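Local coordinates for conjugal transfer protein TRWB (Escherichia coli, PDB 1E9R), which probably couples the DNA-processing complex to the secretion channel in bacterial conjugation, as a ring-forming P-loop NTPase thought to drive DNA transfer, at residues 28-33 / 416-421; 115-120 / 170-175. One frame throughout, in Å; residues are numbered along the deposited sequence.

Contact 1. Residues 28-33 / 416-421; sequences KLKRMT and AKVPLE. With SO4 (sulfate ion), chain J.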
ATOM      1  N   LYS B  28      21.889  36.111  20.226  1.00 37.70           N
ATOM      2  CA  LYS B  28      22.574  36.335  18.960  1.00 36.57           C
ATOM      3  C   LYS B  28      21.631  36.329  17.746  1.00 37.81           C
ATOM      4  O   LYS B  28      21.844  37.077  16.783  1.00 36.54           O
ATOM      5  CB  LYS B  28      23.684  35.301  18.776  1.00 32.84           C
ATOM      6  CG  LYS B  28      24.401  35.438  17.453  1.00 34.07           C
ATOM      7  CD  LYS B  28      25.673  34.619  17.419  1.00 33.56           C
ATOM      8  CE  LYS B  28      26.315  34.679  16.044  1.00 33.72           C
ATOM      9  NZ  LYS B  28      27.463  33.744  15.941  1.00 33.06           N
ATOM     10  N   LEU B  29      20.593  35.498  17.778  1.00 37.45           N
ATOM     11  CA  LEU B  29      19.649  35.464  16.662  1.00 37.98           C
ATOM     12  C   LEU B  29      18.866  36.778  16.609  1.00 38.49           C
ATOM     13  O   LEU B  29      18.685  37.367  15.537  1.00 36.09           O
ATOM     14  CB  LEU B  29      18.677  34.286  16.809  1.00 37.10           C
ATOM     15  CG  LEU B  29      17.567  34.125  15.760  1.00 36.85           C
ATOM     16  CD1 LEU B  29      18.172  34.008  14.376  1.00 35.37           C
ATOM     17  CD2 LEU B  29      16.730  32.891  16.097  1.00 37.17           C
ATOM     18  N   LYS B  30      18.407  37.231  17.777  1.00 41.38           N
ATOM     19  CA  LYS B  30      17.649  38.482  17.881  1.00 46.21           C
ATOM     20  C   LYS B  30      18.517  39.589  17.291  1.00 46.63           C
ATOM     21  O   LYS B  30      18.039  40.495  16.608  1.00 46.82           O
ATOM     22  CB  LYS B  30      17.304  38.773  19.360  1.00 48.47           C
ATOM     23  CG  LYS B  30      16.489  37.645  20.014  1.00 53.01           C
ATOM     24  CD  LYS B  30      16.142  37.841  21.493  1.00 55.59           C
ATOM     25  CE  LYS B  30      15.390  36.602  21.998  1.00 56.90           C
ATOM     26  NZ  LYS B  30      15.126  36.571  23.459  1.00 58.81           N
ATOM     27  N   ARG B  31      19.813  39.481  17.546  1.00 46.19           N
ATOM     28  CA  ARG B  31      20.785  40.445  17.062  1.00 47.76           C
ATOM     29  C   ARG B  31      20.823  40.416  15.539  1.00 48.65           C
ATOM     30  O   ARG B  31      20.820  41.456  14.883  1.00 48.05           O
ATOM     31  CB  ARG B  31      22.164  40.083  17.626  1.00 48.24           C
ATOM     32  CG  ARG B  31      23.199  41.198  17.626  1.00 47.10           C
ATOM     33  CD  ARG B  31      24.529  40.691  18.156  1.00 46.12           C
ATOM     34  NE  ARG B  31      24.393  40.099  19.475  1.00 47.14           N
ATOM     35  CZ  ARG B  31      25.044  39.011  19.861  1.00 45.63           C
ATOM     36  NH1 ARG B  31      25.863  38.414  19.017  1.00 41.77           N
ATOM     37  NH2 ARG B  31      24.871  38.527  21.085  1.00 47.11           N
ATOM     38  N   MET B  32      20.849  39.208  14.986  1.00 48.22           N
ATOM     39  CA  MET B  32      20.909  39.008  13.537  1.00 47.94           C
ATOM     40  C   MET B  32      19.623  39.282  12.746  1.00 48.37           C
ATOM     41  O   MET B  32      19.692  39.694  11.590  1.00 45.08           O
ATOM     42  CB  MET B  32      21.371  37.584  13.230  1.00 49.45           C
ATOM     43  CG  MET B  32      22.724  37.216  13.813  1.00 49.17           C
ATOM     44  SD  MET B  32      23.141  35.488  13.467  1.00 49.90           S
ATOM     45  CE  MET B  32      23.425  35.561  11.726  1.00 48.26           C
ATOM     46  N   THR B  33      18.459  39.038  13.341  1.00 47.79           N
ATOM     47  CA  THR B  33      17.208  39.277  12.628  1.00 48.19           C
ATOM     48  C   THR B  33      16.680  40.673  12.882  1.00 50.02           C
ATOM     49  O   THR B  33      15.789  41.134  12.170  1.00 50.33           O
ATOM     50  CB  THR B  33      16.120  38.274  13.031  1.00 45.61           C
ATOM     51  OG1 THR B  33      15.855  38.381  14.431  1.00 43.04           O
ATOM     52  CG2 THR B  33      16.573  36.882  12.740  1.00 43.26           C
ATOM     53  N   ALA B 416      17.677  28.858  16.790  1.00 35.36           N
ATOM     54  CA  ALA B 416      17.958  29.160  18.183  1.00 35.39           C
ATOM     55  C   ALA B 416      16.935  28.540  19.139  1.00 35.64           C
ATOM     56  O   ALA B 416      15.750  28.477  18.832  1.00 35.63           O
ATOM     57  CB  ALA B 416      17.986  30.669  18.370  1.00 33.20           C
ATOM     58  N   LYS B 417      17.405  28.074  20.293  1.00 38.26           N
ATOM     59  CA  LYS B 417      16.531  27.509  21.310  1.00 39.35           C
ATOM     60  C   LYS B 417      16.217  28.696  22.211  1.00 42.04           C
ATOM     61  O   LYS B 417      17.090  29.213  22.910  1.00 42.57           O
ATOM     62  CB  LYS B 417      17.261  26.423  22.090  1.00 41.37           C
ATOM     63  CG  LYS B 417      16.437  25.721  23.161  1.00 43.35           C
ATOM     64  CD  LYS B 417      17.312  24.713  23.895  1.00 44.65           C
ATOM     65  CE  LYS B 417      16.606  24.126  25.093  1.00 48.48           C
ATOM     66  NZ  LYS B 417      17.478  23.185  25.845  1.00 50.31           N
ATOM     67  N   VAL B 418      14.968  29.142  22.168  1.00 43.51           N
ATOM     68  CA  VAL B 418      14.525  30.294  22.935  1.00 45.10           C
ATOM     69  C   VAL B 418      13.324  29.944  23.804  1.00 47.54           C
ATOM     70  O   VAL B 418      12.543  29.059  23.468  1.00 47.97           O
ATOM     71  CB  VAL B 418      14.136  31.447  21.974  1.00 45.75           C
ATOM     72  CG1 VAL B 418      13.489  32.584  22.735  1.00 47.98           C
ATOM     73  CG2 VAL B 418      15.363  31.949  21.254  1.00 43.48           C
ATOM     74  N   PRO B 419      13.178  30.616  24.954  1.00 48.44           N
ATOM     75  CA  PRO B 419      12.031  30.315  25.806  1.00 48.60           C
ATOM     76  C   PRO B 419      10.851  31.232  25.475  1.00 50.10           C
ATOM     77  O   PRO B 419      11.027  32.369  25.014  1.00 48.34           O
ATOM     78  CB  PRO B 419      12.577  30.562  27.200  1.00 47.56           C
ATOM     79  CG  PRO B 419      13.440  31.744  26.968  1.00 48.02           C
ATOM     80  CD  PRO B 419      14.197  31.364  25.711  1.00 47.81           C
ATOM     81  N   LEU B 420       9.651  30.706  25.689  1.00 53.09           N
ATOM     82  CA  LEU B 420       8.416  31.437  25.469  1.00 56.27           C
ATOM     83  C   LEU B 420       8.037  32.075  26.794  1.00 59.39           C
ATOM     84  O   LEU B 420       8.165  31.458  27.856  1.00 58.40           O
ATOM     85  CB  LEU B 420       7.298  30.494  25.045  1.00 56.25           C
ATOM     86  CG  LEU B 420       7.127  30.275  23.549  1.00 57.09           C
ATOM     87  CD1 LEU B 420       5.956  29.331  23.294  1.00 56.32           C
ATOM     88  CD2 LEU B 420       6.884  31.626  22.881  1.00 57.15           C
ATOM     89  N   GLU B 421       7.562  33.308  26.727  1.00 62.62           N
ATOM     90  CA  GLU B 421       7.165  34.037  27.921  1.00 66.26           C
ATOM     91  C   GLU B 421       5.651  34.125  27.977  1.00 66.15           C
ATOM     92  O   GLU B 421       5.028  34.615  27.033  1.00 65.75           O
ATOM     93  CB  GLU B 421       7.769  35.437  27.863  1.00 70.18           C
ATOM     94  CG  GLU B 421       7.778  35.996  26.435  1.00 76.31           C
ATOM     95  CD  GLU B 421       8.763  37.140  26.243  1.00 79.74           C
ATOM     96  OE1 GLU B 421       9.312  37.632  27.259  1.00 81.15           O
ATOM     97  OE2 GLU B 421       8.982  37.543  25.072  1.00 80.62           O
TER
HETATM   98  S   SO4 J 602      26.125  35.940  22.353  0.85 57.92           S
HETATM   99  O1  SO4 J 602      24.919  36.623  22.876  0.85 56.40           O
HETATM  100  O2  SO4 J 602      26.323  36.265  20.929  0.85 58.11           O
HETATM  101  O3  SO4 J 602      27.305  36.372  23.131  0.85 58.29           O
HETATM  102  O4  SO4 J 602      25.981  34.477  22.481  0.85 57.87           O

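Contact 2. Residues 115-120 / 170-175; sequences WSFFNE and RELFHW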
ATOM      1  N   TRP B 115     -24.506  36.750   8.053  1.00 38.31           N
ATOM      2  CA  TRP B 115     -23.809  36.303   6.847  1.00 36.26           C
ATOM      3  C   TRP B 115     -24.325  35.006   6.231  1.00 34.78           C
ATOM      4  O   TRP B 115     -24.937  34.180   6.911  1.00 35.20           O
ATOM      5  CB  TRP B 115     -22.317  36.131   7.186  1.00 35.70           C
ATOM      6  CG  TRP B 115     -21.453  35.605   6.060  1.00 35.25           C
ATOM      7  CD1 TRP B 115     -20.757  36.341   5.142  1.00 35.41           C
ATOM      8  CD2 TRP B 115     -21.189  34.228   5.755  1.00 35.84           C
ATOM      9  NE1 TRP B 115     -20.070  35.510   4.288  1.00 35.10           N
ATOM     10  CE2 TRP B 115     -20.319  34.208   4.641  1.00 36.40           C
ATOM     11  CE3 TRP B 115     -21.604  33.007   6.314  1.00 35.68           C
ATOM     12  CZ2 TRP B 115     -19.853  33.013   4.075  1.00 33.87           C
ATOM     13  CZ3 TRP B 115     -21.144  31.822   5.750  1.00 35.79           C
ATOM     14  CH2 TRP B 115     -20.275  31.837   4.641  1.00 34.78           C
ATOM     15  N   SER B 116     -24.056  34.845   4.936  1.00 35.07           N
ATOM     16  CA  SER B 116     -24.404  33.643   4.171  1.00 33.99           C
ATOM     17  C   SER B 116     -23.462  33.760   2.992  1.00 34.83           C
ATOM     18  O   SER B 116     -23.116  34.873   2.609  1.00 33.71           O
ATOM     19  CB  SER B 116     -25.843  33.672   3.659  1.00 32.41           C
ATOM     20  OG  SER B 116     -25.922  34.333   2.399  1.00 32.89           O
ATOM     21  N   PHE B 117     -23.053  32.644   2.402  1.00 33.34           N
ATOM     22  CA  PHE B 117     -22.129  32.734   1.290  1.00 33.38           C
ATOM     23  C   PHE B 117     -22.677  33.553   0.129  1.00 33.02           C
ATOM     24  O   PHE B 117     -21.917  33.986  -0.734  1.00 33.41           O
ATOM     25  CB  PHE B 117     -21.691  31.342   0.817  1.00 33.40           C
ATOM     26  CG  PHE B 117     -22.694  30.632  -0.041  1.00 33.16           C
ATOM     27  CD1 PHE B 117     -23.738  29.924   0.524  1.00 32.61           C
ATOM     28  CD2 PHE B 117     -22.579  30.657  -1.425  1.00 33.00           C
ATOM     29  CE1 PHE B 117     -24.653  29.248  -0.281  1.00 35.20           C
ATOM     30  CE2 PHE B 117     -23.487  29.988  -2.233  1.00 34.17           C
ATOM     31  CZ  PHE B 117     -24.524  29.283  -1.660  1.00 34.71           C
ATOM     32  N   PHE B 118     -23.985  33.787   0.107  1.00 32.61           N
ATOM     33  CA  PHE B 118     -24.569  34.582  -0.970  1.00 33.53           C
ATOM     34  C   PHE B 118     -23.916  35.963  -1.037  1.00 33.60           C
ATOM     35  O   PHE B 118     -23.747  36.534  -2.117  1.00 35.54           O
ATOM     36  CB  PHE B 118     -26.082  34.758  -0.772  1.00 30.79           C
ATOM     37  CG  PHE B 118     -26.903  33.583  -1.225  1.00 27.89           C
ATOM     38  CD1 PHE B 118     -27.153  33.376  -2.574  1.00 27.18           C
ATOM     39  CD2 PHE B 118     -27.424  32.678  -0.304  1.00 27.44           C
ATOM     40  CE1 PHE B 118     -27.915  32.278  -3.010  1.00 28.53           C
ATOM     41  CE2 PHE B 118     -28.188  31.577  -0.726  1.00 26.88           C
ATOM     42  CZ  PHE B 118     -28.433  31.378  -2.086  1.00 27.57           C
ATOM     43  N   ASN B 119     -23.541  36.485   0.127  1.00 34.78           N
ATOM     44  CA  ASN B 119     -22.931  37.806   0.229  1.00 35.84           C
ATOM     45  C   ASN B 119     -21.579  37.952  -0.459  1.00 37.14           C
ATOM     46  O   ASN B 119     -21.077  39.073  -0.581  1.00 39.64           O
ATOM     47  CB  ASN B 119     -22.758  38.208   1.702  1.00 34.20           C
ATOM     48  CG  ASN B 119     -24.054  38.109   2.500  1.00 34.10           C
ATOM     49  OD1 ASN B 119     -25.147  38.137   1.940  1.00 32.59           O
ATOM     50  ND2 ASN B 119     -23.929  38.009   3.822  1.00 32.40           N
ATOM     51  N   GLU B 120     -20.985  36.844  -0.906  1.00 36.48           N
ATOM     52  CA  GLU B 120     -19.668  36.909  -1.539  1.00 34.56           C
ATOM     53  C   GLU B 120     -19.711  36.785  -3.049  1.00 35.12           C
ATOM     54  O   GLU B 120     -18.683  36.880  -3.723  1.00 36.96           O
ATOM     55  CB  GLU B 120     -18.761  35.817  -0.980  1.00 33.11           C
ATOM     56  CG  GLU B 120     -18.784  35.670   0.537  1.00 32.36           C
ATOM     57  CD  GLU B 120     -18.374  36.930   1.285  1.00 29.71           C
ATOM     58  OE1 GLU B 120     -17.910  37.900   0.657  1.00 34.08           O
ATOM     59  OE2 GLU B 120     -18.507  36.943   2.523  1.00 30.65           O
ATOM     60  N   ARG B 170     -32.335  28.992   4.090  1.00 44.07           N
ATOM     61  CA  ARG B 170     -33.382  28.077   4.508  1.00 43.76           C
ATOM     62  C   ARG B 170     -33.997  27.448   3.260  1.00 41.40           C
ATOM     63  O   ARG B 170     -34.223  26.240   3.209  1.00 40.81           O
ATOM     64  CB  ARG B 170     -34.427  28.839   5.321  1.00 48.77           C
ATOM     65  CG  ARG B 170     -35.200  27.991   6.325  1.00 55.05           C
ATOM     66  CD  ARG B 170     -35.403  28.750   7.641  1.00 60.70           C
ATOM     67  NE  ARG B 170     -34.315  28.511   8.594  1.00 65.02           N
ATOM     68  CZ  ARG B 170     -34.139  29.193   9.727  1.00 67.54           C
ATOM     69  NH1 ARG B 170     -34.978  30.172  10.056  1.00 68.79           N
ATOM     70  NH2 ARG B 170     -33.132  28.888  10.542  1.00 68.96           N
ATOM     71  N   GLU B 171     -34.251  28.267   2.245  1.00 40.38           N
ATOM     72  CA  GLU B 171     -34.818  27.779   0.985  1.00 42.47           C
ATOM     73  C   GLU B 171     -33.839  26.839   0.277  1.00 41.26           C
ATOM     74  O   GLU B 171     -34.237  25.822  -0.303  1.00 40.33           O
ATOM     75  CB  GLU B 171     -35.151  28.951   0.050  1.00 47.10           C
ATOM     76  CG  GLU B 171     -36.574  29.483   0.179  1.00 54.67           C
ATOM     77  CD  GLU B 171     -37.619  28.456  -0.237  1.00 59.02           C
ATOM     78  OE1 GLU B 171     -37.613  28.047  -1.427  1.00 61.57           O
ATOM     79  OE2 GLU B 171     -38.443  28.056   0.628  1.00 61.63           O
ATOM     80  N   LEU B 172     -32.561  27.207   0.326  1.00 37.93           N
ATOM     81  CA  LEU B 172     -31.488  26.431  -0.274  1.00 37.20           C
ATOM     82  C   LEU B 172     -31.420  25.073   0.409  1.00 36.47           C
ATOM     83  O   LEU B 172     -31.310  24.037  -0.240  1.00 35.09           O
ATOM     84  CB  LEU B 172     -30.158  27.165  -0.092  1.00 37.00           C
ATOM     85  CG  LEU B 172     -28.918  26.508  -0.689  1.00 37.31           C
ATOM     86  CD1 LEU B 172     -29.057  26.362  -2.199  1.00 35.85           C
ATOM     87  CD2 LEU B 172     -27.721  27.359  -0.356  1.00 35.94           C
ATOM     88  N   PHE B 173     -31.494  25.082   1.731  1.00 33.91           N
ATOM     89  CA  PHE B 173     -31.437  23.841   2.479  1.00 34.24           C
ATOM     90  C   PHE B 173     -32.663  22.969   2.222  1.00 35.21           C
ATOM     91  O   PHE B 173     -32.555  21.744   2.187  1.00 35.81           O
ATOM     92  CB  PHE B 173     -31.313  24.143   3.968  1.00 32.57           C
ATOM     93  CG  PHE B 173     -31.120  22.925   4.828  1.00 33.04           C
ATOM     94  CD1 PHE B 173     -29.884  22.301   4.905  1.00 31.69           C
ATOM     95  CD2 PHE B 173     -32.167  22.429   5.598  1.00 32.27           C
ATOM     96  CE1 PHE B 173     -29.693  21.201   5.744  1.00 30.71           C
ATOM     97  CE2 PHE B 173     -31.987  21.327   6.444  1.00 31.23           C
ATOM     98  CZ  PHE B 173     -30.752  20.715   6.518  1.00 32.25           C
ATOM     99  N   HIS B 174     -33.826  23.594   2.040  1.00 35.54           N
ATOM    100  CA  HIS B 174     -35.052  22.835   1.803  1.00 34.44           C
ATOM    101  C   HIS B 174     -34.955  22.058   0.502  1.00 34.93           C
ATOM    102  O   HIS B 174     -35.148  20.844   0.453  1.00 34.03           O
ATOM    103  CB  HIS B 174     -36.269  23.767   1.727  1.00 36.06           C
ATOM    104  CG  HIS B 174     -37.518  23.078   1.262  1.00 36.21           C
ATOM    105  ND1 HIS B 174     -38.197  22.161   2.041  1.00 37.93           N
ATOM    106  CD2 HIS B 174     -38.158  23.103   0.067  1.00 37.20           C
ATOM    107  CE1 HIS B 174     -39.196  21.648   1.343  1.00 40.21           C
ATOM    108  NE2 HIS B 174     -39.193  22.202   0.141  1.00 38.67           N
ATOM    109  N   TRP B 175     -34.663  22.786  -0.560  1.00 34.47           N
ATOM    110  CA  TRP B 175     -34.548  22.195  -1.869  1.00 35.36           C
ATOM    111  C   TRP B 175     -33.488  21.116  -1.962  1.00 35.47           C
ATOM    112  O   TRP B 175     -33.751  20.022  -2.452  1.00 35.05           O
ATOM    113  CB  TRP B 175     -34.252  23.293  -2.887  1.00 38.51           C
ATOM    114  CG  TRP B 175     -35.464  24.083  -3.254  1.00 41.95           C
ATOM    115  CD1 TRP B 175     -35.678  25.428  -3.066  1.00 42.61           C
ATOM    116  CD2 TRP B 175     -36.650  23.567  -3.859  1.00 42.24           C
ATOM    117  NE1 TRP B 175     -36.930  25.771  -3.521  1.00 42.28           N
ATOM    118  CE2 TRP B 175     -37.547  24.648  -4.012  1.00 42.96           C
ATOM    119  CE3 TRP B 175     -37.041  22.289  -4.289  1.00 41.51           C
ATOM    120  CZ2 TRP B 175     -38.811  24.488  -4.575  1.00 42.43           C
ATOM    121  CZ3 TRP B 175     -38.289  22.133  -4.846  1.00 43.66           C
ATOM    122  CH2 TRP B 175     -39.164  23.226  -4.985  1.00 44.66           C
TER

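Contact 1. Residues 28-33 / 416-421
Leu29, on the helix 26-33, reaches across to Ala416 at the start of the strand segment 416-421, and the two meet through aliphatic carbons alone. Following the leucine outward, its CB already lies 4.0 Å from Ala416 CB. CG, opposite the backbone N (chi1 177°), stands slightly farther off at 4.3 Å from Ala416 CB, and of its two branches CD2 turns back to 3.4 Å from that methyl while CD1 points away. Val45, on the strand 45-46, also packs on Leu29. The next residue, Lys30, extends beyond CG alongside this pair, bringing NZ within 4.4 Å of Val418 CG1, a loose approach of an amine to a methyl.

Another side of the helix faces a sulfate ion, probably from the crystallisation liquor. Arg31, bent at chi3 (-56°), lays its guanidinium over Lys28 CA and turns an edge to the anion, with the sulfur in its plane. Arg31 NH1 donates to sulfate O2 at 2.9 Å, while Arg31 NH2 makes weak hydrogen bonds to O1 and O2. Ser25 OG also bonds the sulfate, and Lys28 CB lies 3.5 Å from O2.

The strand belongs to the large mixed sheet of this P-loop protein, bonded through its backbone to the strand 404-408. With no hydrogen bond between the segments, helix meets sheet through non-directional aliphatic packing, chiefly Leu29 on Ala416; the sulfate takes no part.

Contact 2. Residues 115-120 / 170-175
Leu172 pushes a single methyl, CD2, against two phenylalanines of the segment 115-120. The closer is Phe117: its CE1 lies 3.6 Å from Leu172 CD2 and its CZ 4.0 Å, with the methyl in the plane of the ring, so it meets the rim and not a face. The two side chains approach from opposite directions. Phe118 is more distant, its CE2 4.3 Å from Leu172 CD2.

Torsions set up the meeting: Leu172 CG stands opposite its own backbone N (chi1 -179°), while Phe117 CG is held between N and the carbonyl carbon (chi1 79°). Ala158 of the helix 141-163 touches both rings, Leu154 and Thr157 of the same helix touch the leucine, and Met169 packs on both phenylalanines.

The rings are carried by a short 3-10 turn, 117-120, in the loop that follows the edge strand 103-105 of the mixed sheet. The contact so ties the loop leaving one end of the P-loop NTPase sheet to helix 169-178, with helix 141-163 packed against both.

Farther out, Trp115 NE1 donates to Glu120 OE2 at 2.8 Å, tying the two ends of 115-120 together; OE2 lies in the indole plane and is approached on its anti side, NE1 standing 15° out of the carboxylate plane. Glu120 OE2 also takes the amide of Ile231, its OE1 bonds Ser230, and Asn119 ND2 reaches the carbonyls of Gly227 and Phe229.

In the fold
Both contacts are mostly buried and apolar, yet they lie on opposite sides of the chain's centre, their own centres 48 Å apart and nearest atoms about 32 Å apart. They share no helix or strand. Contact 1 sets an N-terminal helix against a strand near one margin of the large mixed sheet; contact 2 sets a loop beyond the strand at the other margin against a helix. Aliphatic groups and a lysine amine meet in the first, whereas aromatic rings receive a leucine in the second. Charged chemistry differs too: at 28-33 it faces an anion on an exposed flank, while at 115-120 a buried carboxylate is bonded within the protein. At 170-175, Phe173 also touches Leu192 of a neighbouring subunit.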